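Local coordinates for protein multiheme cytochrome cf (Carboxydothermus ferrireducens DSM 11255, PDB 6QVM) that probably carries electrons through its many c-type hemes to extracellular insoluble Fe(III), while a separate module is thought to hold it in the S-layer, at residues Asn104-Phe109 / Ser118-Val123; Val172-Val175 / Tyr179-Ala182; Leu257-Ser260 / Lys264-Ala267. All blocks are in the same frame, centred on the assembly; numbering follows the deposited sequence.

Contact 1. Residues Asn104-Phe109 / Ser118-Val123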
loop_
_atom_site.group_PDB
_atom_site.type_symbol
_atom_site.label_atom_id
_atom_site.label_comp_id
_atom_site.label_asym_id
_atom_site.label_seq_id
_atom_site.Cartn_x
_atom_site.Cartn_y
_atom_site.Cartn_z
ATOM N N ASN A 104 1.606 18.240 33.435
ATOM C CA ASN A 104 2.143 18.775 32.185
ATOM C C ASN A 104 3.663 18.675 32.141
ATOM O O ASN A 104 4.241 18.369 31.090
ATOM C CB ASN A 104 1.697 20.224 31.993
ATOM C CG ASN A 104 0.237 20.338 31.622
ATOM O OD1 ASN A 104 -0.375 19.384 31.139
ATOM N ND2 ASN A 104 -0.330 21.515 31.835
ATOM N N VAL A 105 4.329 18.917 33.272
ATOM C CA VAL A 105 5.785 18.821 33.305
ATOM C C VAL A 105 6.235 17.385 33.063
ATOM O O VAL A 105 7.178 17.137 32.303
ATOM C CB VAL A 105 6.327 19.372 34.636
ATOM C CG1 VAL A 105 7.833 19.185 34.715
ATOM C CG2 VAL A 105 5.963 20.836 34.788
ATOM N N VAL A 106 5.567 16.416 33.692
ATOM C CA VAL A 106 5.942 15.020 33.489
ATOM C C VAL A 106 5.643 14.590 32.057
ATOM O O VAL A 106 6.444 13.897 31.423
ATOM C CB VAL A 106 5.236 14.114 34.512
ATOM C CG1 VAL A 106 5.501 12.647 34.194
ATOM C CG2 VAL A 106 5.698 14.448 35.915
ATOM N N LYS A 107 4.491 15.008 31.528
ATOM C CA LYS A 107 4.098 14.639 30.170
ATOM C C LYS A 107 5.174 15.035 29.163
ATOM O O LYS A 107 5.530 14.257 28.270
ATOM C CB LYS A 107 2.761 15.294 29.834
ATOM C CG LYS A 107 1.904 14.519 28.856
ATOM C CD LYS A 107 0.453 14.963 28.946
ATOM N N GLU A 108 5.726 16.240 29.318
ATOM C CA GLU A 108 6.753 16.715 28.398
ATOM C C GLU A 108 8.133 16.175 28.754
ATOM O O GLU A 108 8.905 15.818 27.858
ATOM C CB GLU A 108 6.766 18.240 28.367
ATOM C CG GLU A 108 5.749 18.853 27.412
ATOM C CD GLU A 108 6.050 18.534 25.955
ATOM O OE1 GLU A 108 5.446 17.586 25.412
ATOM O OE2 GLU A 108 6.905 19.224 25.359
ATOM N N PHE A 109 8.467 16.124 30.047
ATOM C CA PHE A 109 9.731 15.521 30.460
ATOM C C PHE A 109 9.803 14.061 30.030
ATOM O O PHE A 109 10.863 13.582 29.612
ATOM C CB PHE A 109 9.911 15.645 31.976
ATOM C CG PHE A 109 10.489 16.964 32.421
ATOM C CD1 PHE A 109 10.085 18.152 31.835
ATOM C CD2 PHE A 109 11.431 17.011 33.435
ATOM C CE1 PHE A 109 10.620 19.366 32.245
ATOM C CE2 PHE A 109 11.966 18.218 33.854
ATOM C CZ PHE A 109 11.564 19.397 33.254
ATOM N N SER A 118 5.269 6.989 34.155
ATOM C CA SER A 118 5.201 6.379 35.477
ATOM C C SER A 118 6.536 6.434 36.206
ATOM O O SER A 118 6.558 6.445 37.444
ATOM C CB SER A 118 4.739 4.927 35.367
ATOM O OG SER A 118 5.665 4.159 34.618
ATOM N N ALA A 119 7.648 6.478 35.468
ATOM C CA ALA A 119 8.957 6.571 36.105
ATOM C C ALA A 119 9.089 7.816 36.974
ATOM O O ALA A 119 10.020 7.903 37.781
ATOM C CB ALA A 119 10.062 6.552 35.049
ATOM N N PHE A 120 8.172 8.773 36.833
ATOM C CA PHE A 120 8.166 9.977 37.652
ATOM C C PHE A 120 7.250 9.861 38.863
ATOM O O PHE A 120 7.363 10.673 39.789
ATOM C CB PHE A 120 7.763 11.185 36.799
ATOM C CG PHE A 120 8.673 11.427 35.624
ATOM C CD1 PHE A 120 8.548 10.678 34.461
ATOM C CD2 PHE A 120 9.652 12.403 35.682
ATOM C CE1 PHE A 120 9.390 10.897 33.383
ATOM C CE2 PHE A 120 10.494 12.629 34.607
ATOM C CZ PHE A 120 10.364 11.874 33.456
ATOM N N GLY A 121 6.346 8.877 38.871
ATOM C CA GLY A 121 5.549 8.579 40.043
ATOM C C GLY A 121 4.228 9.321 40.080
ATOM O O GLY A 121 3.819 10.006 39.136
ATOM N N LYS A 122 3.546 9.174 41.216
ATOM C CA LYS A 122 2.279 9.860 41.438
ATOM C C LYS A 122 2.469 11.365 41.307
ATOM O O LYS A 122 3.542 11.906 41.592
ATOM C CB LYS A 122 1.720 9.513 42.820
ATOM C CG LYS A 122 0.205 9.511 42.908
ATOM C CD LYS A 122 -0.364 8.117 42.716
ATOM N N VAL A 123 1.412 12.041 40.868
ATOM C CA VAL A 123 1.510 13.416 40.387
ATOM C C VAL A 123 0.221 14.148 40.729
ATOM O O VAL A 123 -0.874 13.615 40.521
ATOM C CB VAL A 123 1.776 13.437 38.866
ATOM C CG1 VAL A 123 1.130 14.644 38.208
ATOM C CG2 VAL A 123 3.276 13.390 38.578
#
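The Phe120 ring lies against Val106 and Phe109, one helical turn apart on helix 102-113. Both meet it obliquely: CG1 of Val106 comes within 3.6 Å of Phe120 CD1 near the base of the ring, and Phe109 CB stands 4.0 Å from Phe120 CE2 on its far half. Phe109 itself offers only its first side-chain carbon, for its own ring swings away from the 118-123 segment. One face of that ring is covered from within the helix by Val105 CG1, 3.7 Å above the plane and displaced toward the rim.

Val106 supplies most of the helix side of the contact because its two methyls divide the work. With CG1 anti to the backbone N (chi1 173°), that methyl bears on Phe120, whereas CG2 turns to Val123 and stops 3.8 Å from its CG2. Val106 runs alongside Phe120 and Val123, antiparallel to each. No hydrogen bond spans the two segments, and the 220 Å² they bury together is held by apolar packing. The loop brings Phe120 and Val123 to the helix through a bend: Gly121 N bonds to Ser118 O at 2.8 Å, and the positive phi of Gly121, 91°, a value that favours glycine, lets Val123 return toward the helix. The closest CA atoms, those of Val106 and Phe120, are 6.9 Å apart.

The contact therefore folds the connection after helix 102-113 back onto the helix it has just left, in a helical region consistent with the S-layer binding domain. Phe120 and Val123 also touch Ala110 and Ala103 of that helix. From helix 129-139, Val138 touches Phe120, Phe135 touches Val106 and Leu136 touches Phe109; helix 199-212 adds Ala205, Phe206 and Val209 around Phe109.

Contact 2. Residues Val172-Val175 / Tyr179-Ala182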
loop_
_atom_site.group_PDB
_atom_site.type_symbol
_atom_site.label_atom_id
_atom_site.label_comp_id
_atom_site.label_asym_id
_atom_site.label_seq_id
_atom_site.Cartn_x
_atom_site.Cartn_y
_atom_site.Cartn_z
ATOM N N VAL A 172 19.791 20.224 45.412
ATOM C CA VAL A 172 21.134 20.782 45.504
ATOM C C VAL A 172 21.937 20.454 44.249
ATOM O O VAL A 172 22.698 21.289 43.743
ATOM C CB VAL A 172 21.827 20.287 46.785
ATOM C CG1 VAL A 172 23.214 20.879 46.904
ATOM C CG2 VAL A 172 20.978 20.615 47.993
ATOM N N TRP A 173 21.801 19.225 43.745
ATOM C CA TRP A 173 22.414 18.863 42.468
ATOM C C TRP A 173 21.981 19.822 41.366
ATOM O O TRP A 173 22.803 20.305 40.579
ATOM C CB TRP A 173 22.052 17.421 42.092
ATOM C CG TRP A 173 22.210 17.121 40.629
ATOM C CD1 TRP A 173 23.381 16.919 39.955
ATOM C CD2 TRP A 173 21.160 16.989 39.661
ATOM N NE1 TRP A 173 23.125 16.671 38.628
ATOM C CE2 TRP A 173 21.770 16.706 38.422
ATOM C CE3 TRP A 173 19.764 17.084 39.720
ATOM C CZ2 TRP A 173 21.034 16.515 37.256
ATOM C CZ3 TRP A 173 19.036 16.890 38.561
ATOM C CH2 TRP A 173 19.671 16.610 37.346
ATOM N N ALA A 174 20.685 20.131 41.320
ATOM C CA ALA A 174 20.165 21.008 40.277
ATOM C C ALA A 174 20.723 22.423 40.389
ATOM O O ALA A 174 20.831 23.123 39.378
ATOM C CB ALA A 174 18.640 21.033 40.328
ATOM N N VAL A 175 21.074 22.859 41.597
ATOM C CA VAL A 175 21.626 24.195 41.794
ATOM C C VAL A 175 23.128 24.218 41.535
ATOM O O VAL A 175 23.656 25.185 40.980
ATOM C CB VAL A 175 21.275 24.706 43.204
ATOM C CG1 VAL A 175 22.059 25.964 43.532
ATOM C CG2 VAL A 175 19.782 24.978 43.302
ATOM N N TYR A 179 20.783 24.340 36.912
ATOM C CA TYR A 179 19.433 24.221 36.368
ATOM C C TYR A 179 18.438 25.060 37.162
ATOM O O TYR A 179 17.505 25.632 36.590
ATOM C CB TYR A 179 19.006 22.756 36.350
ATOM C CG TYR A 179 19.920 21.855 35.551
ATOM C CD1 TYR A 179 20.465 22.277 34.344
ATOM C CD2 TYR A 179 20.243 20.584 36.008
ATOM C CE1 TYR A 179 21.305 21.456 33.615
ATOM C CE2 TYR A 179 21.081 19.753 35.287
ATOM C CZ TYR A 179 21.607 20.194 34.090
ATOM O OH TYR A 179 22.439 19.372 33.370
ATOM N N LEU A 180 18.613 25.127 38.479
ATOM C CA LEU A 180 17.853 26.011 39.349
ATOM C C LEU A 180 18.828 26.870 40.144
ATOM O O LEU A 180 20.026 26.584 40.211
ATOM C CB LEU A 180 16.939 25.216 40.290
ATOM C CG LEU A 180 15.820 24.387 39.654
ATOM C CD1 LEU A 180 15.392 23.253 40.581
ATOM C CD2 LEU A 180 14.629 25.268 39.307
ATOM N N SER A 181 18.309 27.921 40.769
ATOM C CA SER A 181 19.151 28.872 41.469
ATOM C C SER A 181 18.810 28.900 42.951
ATOM O O SER A 181 17.736 28.463 43.376
ATOM C CB SER A 181 19.006 30.281 40.879
ATOM O OG SER A 181 17.671 30.745 40.997
ATOM N N ALA A 182 19.753 29.413 43.730
ATOM C CA ALA A 182 19.523 29.778 45.118
ATOM C C ALA A 182 19.523 31.296 45.239
ATOM O O ALA A 182 19.851 32.013 44.291
ATOM C CB ALA A 182 20.587 29.161 46.030
#
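Trp173 and Tyr179 form an offset edge-to-face pair where the chain turns back after the C-terminal end of helix 165-176: the edge of the tyrosine ring, near CE2, faces the indole plane. The six-membered rings lie at 72°, with centroids 5.6 Å apart, and Trp173 CZ2 is 3.8 Å from Tyr179 CE2. Beside the pair, Ala174 CB packs on Leu180 CD1 at 3.9 Å, and Val175 CA makes a CA-H...O contact with Leu180 O at 3.3 Å. Leu132 and Ala133 of helix 129-139 also touch Leu180; Trp173, Ala174 and Leu180 are buried, Tyr179 partly exposed.

The far end is slacker. Val175 CG1 and Ala182 CB are 4.3 Å apart, and the bond to CB of the exposed Ser181 points away from the helix segment, though its carbonyl oxygen accepts from Lys129 NZ.

The backbone ties the chain leading to strand 183-185 to the helix. Ala174 O, in the last turn, takes a nearly straight bond from Leu180 N (3.1 Å, 168° at the hydrogen), with the donor above the carbonyl plane, and a weak, bent one from Tyr179 N. Across these two segments the hydrogen bonds are main-chain to main-chain, while the side chains meet through apolar and aromatic contacts.

Contact 3. Residues Leu257-Ser260 / Lys264-Ala267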
loop_
_atom_site.group_PDB
_atom_site.type_symbol
_atom_site.label_atom_id
_atom_site.label_comp_id
_atom_site.label_asym_id
_atom_site.label_seq_id
_atom_site.Cartn_x
_atom_site.Cartn_y
_atom_site.Cartn_z
ATOM N N LEU A 257 -0.660 -22.264 19.591
ATOM C CA LEU A 257 0.178 -23.156 18.805
ATOM C C LEU A 257 0.280 -24.548 19.410
ATOM O O LEU A 257 0.845 -25.442 18.771
ATOM C CB LEU A 257 1.573 -22.551 18.636
ATOM C CG LEU A 257 1.536 -21.230 17.873
ATOM C CD1 LEU A 257 2.927 -20.652 17.667
ATOM C CD2 LEU A 257 0.818 -21.438 16.549
ATOM N N LEU A 258 -0.258 -24.744 20.614
ATOM C CA LEU A 258 -0.274 -26.037 21.292
ATOM C C LEU A 258 1.133 -26.632 21.350
ATOM O O LEU A 258 1.403 -27.718 20.843
ATOM C CB LEU A 258 -1.266 -26.985 20.613
ATOM C CG LEU A 258 -2.663 -26.386 20.427
ATOM C CD1 LEU A 258 -3.593 -27.365 19.735
ATOM C CD2 LEU A 258 -3.234 -25.929 21.766
ATOM N N TRP A 259 2.036 -25.872 21.976
ATOM C CA TRP A 259 3.458 -26.212 21.960
ATOM C C TRP A 259 3.742 -27.558 22.612
ATOM O O TRP A 259 4.675 -28.257 22.198
ATOM C CB TRP A 259 4.262 -25.114 22.654
ATOM C CG TRP A 259 4.548 -23.936 21.775
ATOM C CD1 TRP A 259 3.990 -22.697 21.864
ATOM C CD2 TRP A 259 5.446 -23.894 20.660
ATOM N NE1 TRP A 259 4.490 -21.883 20.878
ATOM C CE2 TRP A 259 5.389 -22.593 20.126
ATOM C CE3 TRP A 259 6.294 -24.831 20.064
ATOM C CZ2 TRP A 259 6.154 -22.204 19.028
ATOM C CZ3 TRP A 259 7.051 -24.445 18.974
ATOM C CH2 TRP A 259 6.979 -23.140 18.470
ATOM N N SER A 260 2.954 -27.945 23.620
ATOM C CA SER A 260 3.194 -29.223 24.281
ATOM C C SER A 260 2.984 -30.405 23.346
ATOM O O SER A 260 3.430 -31.511 23.660
ATOM C CB SER A 260 2.296 -29.370 25.505
ATOM O OG SER A 260 0.931 -29.331 25.140
ATOM N N LYS A 264 9.707 -31.783 18.763
ATOM C CA LYS A 264 11.024 -31.466 18.226
ATOM C C LYS A 264 11.543 -30.095 18.638
ATOM O O LYS A 264 12.759 -29.942 18.810
ATOM C CB LYS A 264 11.012 -31.559 16.698
ATOM C CG LYS A 264 10.556 -32.923 16.179
ATOM C CD LYS A 264 11.283 -33.353 14.924
ATOM C CE LYS A 264 10.625 -34.590 14.327
ATOM N NZ LYS A 264 11.394 -35.123 13.168
ATOM N N PHE A 265 10.671 -29.098 18.826
ATOM C CA PHE A 265 11.141 -27.805 19.305
ATOM C C PHE A 265 10.040 -27.097 20.079
ATOM O O PHE A 265 8.888 -27.535 20.118
ATOM C CB PHE A 265 11.674 -26.924 18.161
ATOM C CG PHE A 265 10.674 -26.641 17.070
ATOM C CD1 PHE A 265 10.478 -27.548 16.041
ATOM C CD2 PHE A 265 9.944 -25.463 17.064
ATOM C CE1 PHE A 265 9.564 -27.292 15.033
ATOM C CE2 PHE A 265 9.035 -25.198 16.056
ATOM C CZ PHE A 265 8.847 -26.112 15.038
ATOM N N GLN A 266 10.436 -25.997 20.717
ATOM C CA GLN A 266 9.578 -25.182 21.562
ATOM C C GLN A 266 9.721 -23.722 21.151
ATOM O O GLN A 266 10.532 -23.373 20.289
ATOM C CB GLN A 266 9.926 -25.355 23.048
ATOM C CG GLN A 266 9.590 -26.728 23.592
ATOM C CD GLN A 266 8.098 -26.988 23.598
ATOM O OE1 GLN A 266 7.343 -26.339 24.325
ATOM N NE2 GLN A 266 7.663 -27.929 22.772
ATOM N N ALA A 267 8.933 -22.861 21.802
ATOM C CA ALA A 267 8.866 -21.463 21.390
ATOM C C ALA A 267 10.219 -20.779 21.530
ATOM O O ALA A 267 10.579 -19.921 20.715
ATOM C CB ALA A 267 7.805 -20.716 22.192
#
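Trp259 begins a short 3-10 turn in the loop that joins strand 247-248 to strand 270-275 of a five-stranded antiparallel sheet, and its indole is the plate against which the 264-267 segment lies. The backbone at Gln266 and Ala267 passes over one face: Gln266 C is 3.5 Å above the plane, and the methyl of Ala267 makes a CH-pi contact, 4.0 Å from the centroid of the five-membered ring and 25° off its normal. The opposite face is backed by Leu257 CB, at a height of 3.7 Å, so the indole is sandwiched between two parts of the same loop.

Phe265 approaches differently, from the indole's edge. Its CE2 is 3.6 Å from Trp259 CZ3, and the planes of the two rings are inclined at 71°; Met290, Pro291 and Tyr292 also touch the phenylalanine. The outer part of the sheet adds Trp301, whose ring meets that of Trp259.

Gln266 departs from its backbone away from the tryptophan, but a bend at chi2 (-66°) carries its amide back over. There NE2 donates to Trp259 O at 3.1 Å, with the acceptor close to the amide plane while NE2 sits well above the plane of the carbonyl.

Along the chain the three contacts follow in series. Contacts 1 and 2 share one helical region: their centres are 20 Å apart, their nearest atoms about 9 Å, and helices 129-139 and 199-212 reach side chains of both. This region, predominantly helical and 38 to 52 Å from the chain's centre at the contacts, is consistent with the S-layer binding module. Contact 3 belongs instead to the loop joining strands 247-248 and 270-275 of the five-stranded sheet, its centre 42 Å from that of contact 1 and 56 Å from that of contact 2; the side chain of Phe265 is about 14 Å from a bound heme c. The separation fits a modular protein in which anchoring and electron transfer occupy different parts.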